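Local coordinates for protein separin (Saccharomyces cerevisiae, PDB 5U1T) that cleaves the MCD1/SCC1 subunit of cohesin at the onset of anaphase, as a caspase-like thiol protease kept inactive by securin for most of the cell cycle, at residues Cys325-Cys328 against Leu329-Ile333; Asp697-Leu700 against Thr701-Gln704; Lys748-Lys752 against Ala753-Ile757. One frame throughout, in Å; residues are numbered along the deposited sequence.

Contact 1 (Cys325-Cys328 against Leu329-Ile333)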
loop_
_atom_site.group_PDB
_atom_site.type_symbol
_atom_site.label_atom_id
_atom_site.label_comp_id
_atom_site.label_asym_id
_atom_site.label_seq_id
_atom_site.Cartn_x
_atom_site.Cartn_y
_atom_site.Cartn_z
ATOM N N CYS A 325 -9.434 46.547 -53.183
ATOM C CA CYS A 325 -10.294 46.016 -54.225
ATOM C C CYS A 325 -10.984 44.738 -53.761
ATOM O O CYS A 325 -12.184 44.558 -53.972
ATOM C CB CYS A 325 -9.480 45.754 -55.486
ATOM S SG CYS A 325 -8.720 47.242 -56.129
ATOM N N LEU A 326 -10.217 43.861 -53.120
ATOM C CA LEU A 326 -10.740 42.604 -52.587
ATOM C C LEU A 326 -11.950 42.813 -51.677
ATOM O O LEU A 326 -12.938 42.078 -51.765
ATOM C CB LEU A 326 -9.638 41.865 -51.835
ATOM C CG LEU A 326 -8.734 40.998 -52.704
ATOM C CD1 LEU A 326 -7.930 41.862 -53.644
ATOM C CD2 LEU A 326 -7.823 40.149 -51.825
ATOM N N VAL A 327 -11.862 43.823 -50.813
ATOM C CA VAL A 327 -12.978 44.205 -49.953
ATOM C C VAL A 327 -14.170 44.639 -50.796
ATOM O O VAL A 327 -15.312 44.258 -50.525
ATOM C CB VAL A 327 -12.602 45.353 -49.004
ATOM C CG1 VAL A 327 -13.808 45.768 -48.193
ATOM C CG2 VAL A 327 -11.450 44.961 -48.100
ATOM N N CYS A 328 -13.889 45.439 -51.822
ATOM C CA CYS A 328 -14.915 45.922 -52.742
ATOM C C CYS A 328 -15.657 44.779 -53.422
ATOM O O CYS A 328 -16.886 44.767 -53.495
ATOM C CB CYS A 328 -14.297 46.833 -53.817
ATOM S SG CYS A 328 -13.754 48.475 -53.243
ATOM N N LEU A 329 -14.898 43.819 -53.928
ATOM C CA LEU A 329 -15.482 42.708 -54.662
ATOM C C LEU A 329 -16.364 41.845 -53.768
ATOM O O LEU A 329 -17.495 41.527 -54.134
ATOM C CB LEU A 329 -14.370 41.882 -55.316
ATOM C CG LEU A 329 -14.641 40.604 -56.106
ATOM C CD1 LEU A 329 -15.482 40.895 -57.330
ATOM C CD2 LEU A 329 -13.325 39.942 -56.488
ATOM N N TRP A 330 -15.864 41.489 -52.588
ATOM C CA TRP A 330 -16.582 40.542 -51.749
ATOM C C TRP A 330 -17.739 41.193 -51.015
ATOM O O TRP A 330 -18.666 40.507 -50.579
ATOM C CB TRP A 330 -15.627 39.864 -50.768
ATOM C CG TRP A 330 -14.847 38.809 -51.448
ATOM C CD1 TRP A 330 -13.557 38.891 -51.879
ATOM C CD2 TRP A 330 -15.323 37.518 -51.837
ATOM N NE1 TRP A 330 -13.190 37.720 -52.497
ATOM C CE2 TRP A 330 -14.257 36.860 -52.487
ATOM C CE3 TRP A 330 -16.542 36.846 -51.688
ATOM C CZ2 TRP A 330 -14.374 35.556 -52.990
ATOM C CZ3 TRP A 330 -16.656 35.547 -52.184
ATOM C CH2 TRP A 330 -15.578 34.921 -52.831
ATOM N N SER A 331 -17.703 42.515 -50.894
ATOM C CA SER A 331 -18.825 43.213 -50.302
ATOM C C SER A 331 -20.001 43.174 -51.269
ATOM O O SER A 331 -21.147 43.034 -50.849
ATOM C CB SER A 331 -18.456 44.647 -49.946
ATOM O OG SER A 331 -17.239 44.696 -49.229
ATOM N N THR A 332 -19.720 43.276 -52.566
ATOM C CA THR A 332 -20.793 43.220 -53.557
ATOM C C THR A 332 -21.369 41.806 -53.628
ATOM O O THR A 332 -22.554 41.635 -53.902
ATOM C CB THR A 332 -20.326 43.655 -54.973
ATOM O OG1 THR A 332 -19.602 44.886 -54.890
ATOM C CG2 THR A 332 -21.524 43.850 -55.908
ATOM N N ILE A 333 -20.539 40.796 -53.370
ATOM C CA ILE A 333 -21.020 39.414 -53.404
ATOM C C ILE A 333 -22.090 39.188 -52.339
ATOM O O ILE A 333 -23.159 38.651 -52.643
ATOM C CB ILE A 333 -19.879 38.392 -53.217
ATOM C CG1 ILE A 333 -18.908 38.466 -54.398
ATOM C CG2 ILE A 333 -20.441 36.986 -53.075
ATOM C CD1 ILE A 333 -18.219 37.164 -54.741
#

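Contact 2 (Asp697-Leu700 against Thr701-Gln704)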
loop_
_atom_site.group_PDB
_atom_site.type_symbol
_atom_site.label_atom_id
_atom_site.label_comp_id
_atom_site.label_asym_id
_atom_site.label_seq_id
_atom_site.Cartn_x
_atom_site.Cartn_y
_atom_site.Cartn_z
ATOM N N ASP A 697 0.214 -21.387 -6.550
ATOM C CA ASP A 697 -0.037 -22.571 -5.738
ATOM C C ASP A 697 1.285 -22.939 -5.231
ATOM O O ASP A 697 1.839 -23.964 -5.566
ATOM C CB ASP A 697 -0.673 -23.708 -6.518
ATOM C CG ASP A 697 -1.683 -24.474 -5.691
ATOM O OD1 ASP A 697 -1.839 -24.150 -4.498
ATOM O OD2 ASP A 697 -2.319 -25.403 -6.216
ATOM N N SER A 698 1.815 -22.023 -4.432
ATOM C CA SER A 698 3.134 -22.118 -3.840
ATOM C C SER A 698 4.115 -22.382 -4.955
ATOM O O SER A 698 4.897 -23.310 -4.879
ATOM C CB SER A 698 3.226 -23.217 -2.768
ATOM O OG SER A 698 1.990 -23.519 -2.161
ATOM N N ASP A 699 4.093 -21.562 -5.988
ATOM C CA ASP A 699 4.962 -21.787 -7.099
ATOM C C ASP A 699 5.798 -20.582 -7.243
ATOM O O ASP A 699 5.557 -19.755 -8.081
ATOM C CB ASP A 699 4.162 -22.046 -8.355
ATOM C CG ASP A 699 4.989 -22.693 -9.437
ATOM O OD1 ASP A 699 6.220 -22.531 -9.419
ATOM O OD2 ASP A 699 4.408 -23.357 -10.309
ATOM N N LEU A 700 6.763 -20.464 -6.364
ATOM C CA LEU A 700 7.664 -19.353 -6.422
ATOM C C LEU A 700 8.302 -19.280 -7.774
ATOM O O LEU A 700 8.631 -18.222 -8.226
ATOM C CB LEU A 700 8.743 -19.497 -5.359
ATOM C CG LEU A 700 10.035 -18.721 -5.555
ATOM C CD1 LEU A 700 9.785 -17.235 -5.612
ATOM C CD2 LEU A 700 10.991 -19.031 -4.430
ATOM N N THR A 701 8.475 -20.409 -8.427
ATOM C CA THR A 701 9.114 -20.419 -9.717
ATOM C C THR A 701 8.279 -19.691 -10.740
ATOM O O THR A 701 8.742 -18.767 -11.370
ATOM C CB THR A 701 9.423 -21.847 -10.198
ATOM O OG1 THR A 701 9.784 -22.667 -9.087
ATOM C CG2 THR A 701 10.557 -21.826 -11.159
ATOM N N ALA A 702 7.042 -20.112 -10.900
ATOM C CA ALA A 702 6.166 -19.493 -11.864
ATOM C C ALA A 702 5.998 -18.021 -11.600
ATOM O O ALA A 702 5.960 -17.217 -12.503
ATOM C CB ALA A 702 4.826 -20.174 -11.846
ATOM N N PHE A 703 5.904 -17.676 -10.337
ATOM C CA PHE A 703 5.739 -16.314 -9.949
ATOM C C PHE A 703 6.930 -15.522 -10.406
ATOM O O PHE A 703 6.787 -14.523 -11.051
ATOM C CB PHE A 703 5.642 -16.279 -8.438
ATOM C CG PHE A 703 5.555 -14.917 -7.856
ATOM C CD1 PHE A 703 6.675 -14.177 -7.641
ATOM C CD2 PHE A 703 4.353 -14.401 -7.496
ATOM C CE1 PHE A 703 6.597 -12.931 -7.099
ATOM C CE2 PHE A 703 4.264 -13.156 -6.954
ATOM C CZ PHE A 703 5.388 -12.420 -6.753
ATOM N N GLN A 704 8.119 -15.982 -10.080
ATOM C CA GLN A 704 9.330 -15.270 -10.448
ATOM C C GLN A 704 9.471 -15.161 -11.950
ATOM O O GLN A 704 9.959 -14.154 -12.450
ATOM C CB GLN A 704 10.564 -15.953 -9.856
ATOM C CG GLN A 704 10.794 -15.689 -8.372
ATOM C CD GLN A 704 11.835 -16.639 -7.777
ATOM O OE1 GLN A 704 12.597 -17.276 -8.511
ATOM N NE2 GLN A 704 11.856 -16.752 -6.449
#

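Contact 3 (Lys748-Lys752 against Ala753-Ile757)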
loop_
_atom_site.group_PDB
_atom_site.type_symbol
_atom_site.label_atom_id
_atom_site.label_comp_id
_atom_site.label_asym_id
_atom_site.label_seq_id
_atom_site.Cartn_x
_atom_site.Cartn_y
_atom_site.Cartn_z
ATOM N N LYS A 748 6.707 -13.345 0.944
ATOM C CA LYS A 748 5.731 -14.308 1.437
ATOM C C LYS A 748 5.911 -15.668 0.754
ATOM O O LYS A 748 5.884 -16.713 1.410
ATOM C CB LYS A 748 4.312 -13.775 1.219
ATOM C CG LYS A 748 3.247 -14.312 2.166
ATOM C CD LYS A 748 1.852 -13.808 1.776
ATOM C CE LYS A 748 0.792 -14.210 2.799
ATOM N NZ LYS A 748 0.874 -13.374 4.023
ATOM N N LEU A 749 6.117 -15.664 -0.558
ATOM C CA LEU A 749 6.298 -16.914 -1.282
ATOM C C LEU A 749 7.569 -17.635 -0.872
ATOM O O LEU A 749 7.539 -18.837 -0.574
ATOM C CB LEU A 749 6.334 -16.681 -2.785
ATOM C CG LEU A 749 4.989 -16.761 -3.482
ATOM C CD1 LEU A 749 5.206 -16.769 -4.947
ATOM C CD2 LEU A 749 4.224 -17.990 -3.064
ATOM N N ASN A 750 8.683 -16.905 -0.895
ATOM C CA ASN A 750 9.983 -17.433 -0.506
ATOM C C ASN A 750 9.962 -18.065 0.884
ATOM O O ASN A 750 10.445 -19.181 1.079
ATOM C CB ASN A 750 11.029 -16.329 -0.549
ATOM C CG ASN A 750 11.770 -16.283 -1.864
ATOM O OD1 ASN A 750 12.078 -17.315 -2.455
ATOM N ND2 ASN A 750 12.064 -15.075 -2.329
ATOM N N ILE A 751 9.379 -17.352 1.843
ATOM C CA ILE A 751 9.372 -17.813 3.219
ATOM C C ILE A 751 8.416 -18.987 3.416
ATOM O O ILE A 751 8.704 -19.896 4.202
ATOM C CB ILE A 751 9.015 -16.675 4.205
ATOM C CG1 ILE A 751 9.438 -17.065 5.616
ATOM C CG2 ILE A 751 7.536 -16.308 4.156
ATOM C CD1 ILE A 751 10.938 -17.148 5.773
ATOM N N LYS A 752 7.299 -19.001 2.690
ATOM C CA LYS A 752 6.388 -20.143 2.755
ATOM C C LYS A 752 7.089 -21.357 2.125
ATOM O O LYS A 752 6.715 -22.501 2.375
ATOM C CB LYS A 752 5.033 -19.825 2.069
ATOM C CG LYS A 752 4.097 -18.906 2.926
ATOM C CD LYS A 752 2.668 -18.731 2.366
ATOM C CE LYS A 752 1.731 -18.058 3.384
ATOM N NZ LYS A 752 0.356 -17.796 2.850
ATOM N N ALA A 753 8.140 -21.101 1.351
ATOM C CA ALA A 753 8.897 -22.165 0.699
ATOM C C ALA A 753 10.269 -22.400 1.346
ATOM O O ALA A 753 11.191 -22.871 0.678
ATOM C CB ALA A 753 9.071 -21.844 -0.777
ATOM N N GLY A 754 10.413 -22.063 2.630
ATOM C CA GLY A 754 11.667 -22.267 3.342
ATOM C C GLY A 754 12.896 -21.528 2.804
ATOM O O GLY A 754 14.030 -22.035 2.920
ATOM N N ASN A 755 12.688 -20.336 2.230
ATOM C CA ASN A 755 13.793 -19.473 1.776
ATOM C C ASN A 755 13.937 -18.219 2.621
ATOM O O ASN A 755 13.646 -17.109 2.166
ATOM C CB ASN A 755 13.604 -19.069 0.321
ATOM C CG ASN A 755 13.879 -20.194 -0.615
ATOM O OD1 ASN A 755 14.071 -21.331 -0.184
ATOM N ND2 ASN A 755 13.906 -19.901 -1.905
ATOM N N VAL A 756 14.400 -18.409 3.845
ATOM C CA VAL A 756 14.390 -17.360 4.836
ATOM C C VAL A 756 15.231 -16.187 4.405
ATOM O O VAL A 756 14.776 -15.053 4.488
ATOM C CB VAL A 756 14.878 -17.880 6.187
ATOM C CG1 VAL A 756 15.039 -16.740 7.173
ATOM C CG2 VAL A 756 13.896 -18.902 6.711
ATOM N N ILE A 757 16.436 -16.454 3.912
ATOM C CA ILE A 757 17.362 -15.376 3.574
ATOM C C ILE A 757 16.815 -14.458 2.490
ATOM O O ILE A 757 16.654 -13.254 2.699
ATOM C CB ILE A 757 18.721 -15.906 3.093
ATOM C CG1 ILE A 757 19.346 -16.823 4.151
ATOM C CG2 ILE A 757 19.649 -14.735 2.726
ATOM C CD1 ILE A 757 19.479 -16.165 5.497
#

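Contact 1 (Cys325-Cys328 against Leu329-Ile333)
The indole of Trp-330 meets Leu-326 at its edge: the carbonyl oxygen Leu-326 O lies near the ring plane, 3.2 Å from Trp-330 CD1. One ring face carries Ile-333 CD1, 3.3 Å above the plane and displaced toward the rim. The ring edge reaches this carbonyl because Trp-330 CG is anti to its own carbonyl carbon and beside the backbone N (chi1 -78°), folding the side chain back along the helix. Leu-326 O also accepts from Trp-330 N at 3.1 Å, one of the i-to-i+4 bonds of helix 319-336; another is donated by Leu-329 N to Cys-325 O at 2.8 Å.

In the next two residues, hydroxyls bend back to the backbone. Thr-332 OG1 donates to Cys-328 O over 3.1 Å, from a position tilted 22° out of the carbonyl plane, whereas the bond from Thr-332 N to the same oxygen is weak. The hydroxyl also takes a hydrogen bond from Leu-291 N, in the loop that covers this side of the helix. A valine here is likely to leave the amide of Leu-291 without its acceptor and to cost Cys-328 O the hydroxyl bond that supplements its weak backbone one. Ser-331 OG is likewise turned onto Val-327 O, but modelled too close for the bond to be relied on; Ser-331 N reaches that oxygen at 3.0 Å.

Helices 298-313, 342-357 and 365-384 pack around the apolar side chains of this helix. In this largely buried setting the threonine hydroxyl is used twice, gripping its own helix and tying to it the loop leading to helix 298-313.

Contact 2 (Asp697-Leu700 against Thr701-Gln704)
Leu-700, the first residue of helix 700-714, turns its branched end toward Gln-704, one turn further along. The leucine methyls lie beside the glutamine amide group, but the model brings the two too close together for the fine detail to be trusted. Their backbones are joined as well: Gln-704 N donates to Leu-700 O at 3.0 Å.

Asp-699 supplies the other half of the contact as the N-cap. With CG anti to its backbone N (chi1 -162°), the carboxylate reaches forward over the first turn, where OD1 accepts from Ala-702 N at 3.0 Å in an almost straight bond (171°). The amide approaches from above the carboxylate plane. Ala-702 CB packs against Asp-699 CG at 3.5 Å, and Thr-701 CB stands 3.4 Å from Asp-699 OD1. The aspartate backbone joins in through Asp-699 O, which takes the bond from Phe-703 N at 3.1 Å. A negative charge here would probably interact favourably with the positive end of the helix dipole.

The ring of Phe-703 lies edge-to-face with Trp-696 and packs against Leu-749 of helix 729-752. Leu-700 and Gln-704 rest on Asn-750 of that same helix, the next in the chain.

Contact 3 (Lys748-Lys752 against Ala753-Ile757)
Asn-750 and Asn-755 cross obliquely where helix 729-752 ends, with their amide planes 28° apart. Asn-755 CB lies near two oxygens of Asn-750, 3.6 Å from OD1 and 3.3 Å from O. From the amide of Asn-750, ND2 makes a weak hydrogen bond to Asp-762 of the following helix. Another pair of side chains meets through apolar tips: Ile-751 CD1 touches Val-756 CG2 at 3.6 Å. Ile-751 CG1 runs anti to its backbone N (chi1 -162°), which carries the terminal methyl across the turn to the valine.

The backbone between these pairs forms a Schellman motif. Asn-755 N donates to Asn-750 O at 2.8 Å and Gly-754 N to Ile-751 O at 3.2 Å, both from above the carbonyl planes. Gly-754 is the C-prime residue, and its positive phi of 61° is readily adopted by a residue without a side chain. Ala-753 N contributes weak bonds to Leu-749 O and Asn-750 O as the chain leaves the helix.

Asn-755 then takes the N-cap position of helix 756-775, so a short turn links two successive helices. Ile-751 packs on Ile-802 of helix 782-805, Lys-752 forms a salt bridge with Glu-925, and helix 700-714 lies against Asn-750 and Asn-755.

Contacts 1 and 3 are buried while contact 2 lies at the surface, yet contacts 2 and 3 are neighbours, with centres about 11 Å apart; contact 1 is remote, its centre about 80 Å from that of contact 2. All three are local and rest on backbone bonds, but at different points of a helix: mid-helix in 325-333, the start in 697-704, the end in 748-757. Accordingly a hydroxyl returns to a carbonyl in the first, a carboxylate accepts an amide in the second, and a Schellman motif with a glycine ends the helix in the third. Contacts 2 and 3 share an interface, since helices 700-714 and 729-752 pack on each other there.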